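Local coordinates for Sel1 repeat family protein (Pseudomonas aeruginosa, PDB 6LCH) that probably acts as an immunity protein that neutralises the type VI secretion effector PldB, using a scaffold of Sel1 repeats, at residues G164-S169 against V194-K199. Numbering follows the deposited sequence.
Sequences GYAPAS and VSQGGK
Gln196 lays its side chain across the turn before helix 166-178, with CB 3.4 Å from Gly164 O and 3.6 Å from Ala166 CB. The contact joins the start of helix 166-178 to the end of helix 183-195, which fall within one Sel1 repeat of the TPR clan. CG stands beside the backbone N of Gln196 (chi1 -62°) and the chain runs on extended, long enough to bring its amide up against the first turn of helix 166-178. There OE1 accepts a hydrogen bond from Ser169 OG at 3.1 Å. The hydroxyl arrives from the side rather than end-on (C=O...OG 112°), tilted 22° from the carbonyl plane; short serine and long glutamine together span the gap. OE1 also comes within 3.2 Å of Ala166 CA.

Ala166 suits the close approach: its small methyl points at the opposite turn and rests 3.4 Å from Gly198 N, while its carbonyl O takes a hydrogen bond from Ser193 OG. Gly197 is the C-prime residue of the Schellman motif ending helix 183-195; at its positive phi, as at that of Gly164, a CB would press against the preceding carbonyl O. One water ties the two turns together, accepting from Ala166 N and donating to Gly164 O and, at 2.6 Å, to Gln196 O.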
loop_
_atom_site.group_PDB
_atom_site.type_symbol
_atom_site.label_atom_id
_atom_site.label_comp_id
_atom_site.label_asym_id
_atom_site.label_seq_id
_atom_site.Cartn_x
_atom_site.Cartn_y
_atom_site.Cartn_z
ATOM N N GLY A 164 8.415 3.843 -2.541
ATOM C CA GLY A 164 8.551 2.658 -1.717
ATOM C C GLY A 164 7.258 1.984 -1.335
ATOM O O GLY A 164 7.255 1.158 -0.417
ATOM N N TYR A 165 6.159 2.302 -2.012
ATOM C CA TYR A 165 4.843 1.767 -1.683
ATOM C C TYR A 165 4.680 0.415 -2.370
ATOM O O TYR A 165 4.531 0.344 -3.595
ATOM C CB TYR A 165 3.767 2.761 -2.111
ATOM C CG TYR A 165 2.346 2.346 -1.820
ATOM C CD1 TYR A 165 1.454 2.099 -2.854
ATOM C CD2 TYR A 165 1.887 2.219 -0.515
ATOM C CE1 TYR A 165 0.153 1.730 -2.600
ATOM C CE2 TYR A 165 0.579 1.849 -0.252
ATOM C CZ TYR A 165 -0.280 1.606 -1.301
ATOM O OH TYR A 165 -1.583 1.240 -1.056
ATOM N N ALA A 166 4.708 -0.657 -1.576
ATOM C CA ALA A 166 4.743 -2.004 -2.140
ATOM C C ALA A 166 3.544 -2.358 -3.015
ATOM O O ALA A 166 3.760 -2.952 -4.086
ATOM C CB ALA A 166 4.904 -3.030 -1.010
ATOM N N PRO A 167 2.291 -2.063 -2.644
ATOM C CA PRO A 167 1.168 -2.467 -3.509
ATOM C C PRO A 167 1.208 -1.852 -4.897
ATOM O O PRO A 167 0.572 -2.390 -5.809
ATOM C CB PRO A 167 -0.067 -2.001 -2.727
ATOM C CG PRO A 167 0.392 -1.911 -1.321
ATOM C CD PRO A 167 1.804 -1.435 -1.402
ATOM N N ALA A 168 1.923 -0.742 -5.086
ATOM C CA ALA A 168 2.073 -0.191 -6.428
ATOM C C ALA A 168 3.029 -1.036 -7.258
ATOM O O ALA A 168 2.779 -1.286 -8.443
ATOM C CB ALA A 168 2.563 1.253 -6.356
ATOM N N SER A 169 4.134 -1.476 -6.650
ATOM C CA SER A 169 5.039 -2.392 -7.333
ATOM C C SER A 169 4.367 -3.731 -7.605
ATOM O O SER A 169 4.709 -4.407 -8.582
ATOM C CB SER A 169 6.309 -2.593 -6.505
ATOM O OG SER A 169 7.122 -1.430 -6.518
ATOM N N VAL A 194 8.018 -7.132 -2.682
ATOM C CA VAL A 194 8.352 -7.840 -1.448
ATOM C C VAL A 194 9.335 -7.028 -0.617
ATOM O O VAL A 194 9.134 -6.819 0.585
ATOM C CB VAL A 194 8.909 -9.239 -1.764
ATOM C CG1 VAL A 194 9.289 -9.954 -0.478
ATOM C CG2 VAL A 194 7.898 -10.044 -2.553
ATOM N N SER A 195 10.415 -6.555 -1.244
ATOM C CA SER A 195 11.421 -5.774 -0.531
ATOM C C SER A 195 10.862 -4.490 0.067
ATOM O O SER A 195 11.530 -3.881 0.912
ATOM C CB SER A 195 12.590 -5.441 -1.461
ATOM O OG SER A 195 12.189 -4.591 -2.523
ATOM N N GLN A 196 9.664 -4.068 -0.338
ATOM C CA GLN A 196 9.008 -2.889 0.208
ATOM C C GLN A 196 7.922 -3.234 1.220
ATOM O O GLN A 196 7.140 -2.354 1.595
ATOM C CB GLN A 196 8.407 -2.047 -0.918
ATOM C CG GLN A 196 9.413 -1.498 -1.908
ATOM C CD GLN A 196 8.752 -1.083 -3.202
ATOM O OE1 GLN A 196 7.633 -1.501 -3.495
ATOM N NE2 GLN A 196 9.438 -0.258 -3.984
ATOM N N GLY A 197 7.864 -4.480 1.680
ATOM C CA GLY A 197 6.818 -4.894 2.590
ATOM C C GLY A 197 5.602 -5.489 1.924
ATOM O O GLY A 197 4.547 -5.588 2.563
ATOM N N GLY A 198 5.709 -5.886 0.662
ATOM C CA GLY A 198 4.583 -6.459 -0.044
ATOM C C GLY A 198 4.196 -7.834 0.453
ATOM O O GLY A 198 4.915 -8.810 0.225
ATOM N N LYS A 199 3.058 -7.899 1.151
ATOM C CA LYS A 199 2.515 -9.166 1.636
ATOM C C LYS A 199 2.024 -10.035 0.485
ATOM O O LYS A 199 2.415 -11.201 0.362
ATOM C CB LYS A 199 1.380 -8.881 2.621
ATOM C CG LYS A 199 0.516 -10.062 2.973
ATOM C CD LYS A 199 0.495 -10.333 4.454
ATOM C CE LYS A 199 -0.307 -9.314 5.245
ATOM N NZ LYS A 199 -1.764 -9.533 5.136
HETATM O O HOH W 1 5.248 -0.542 1.222
#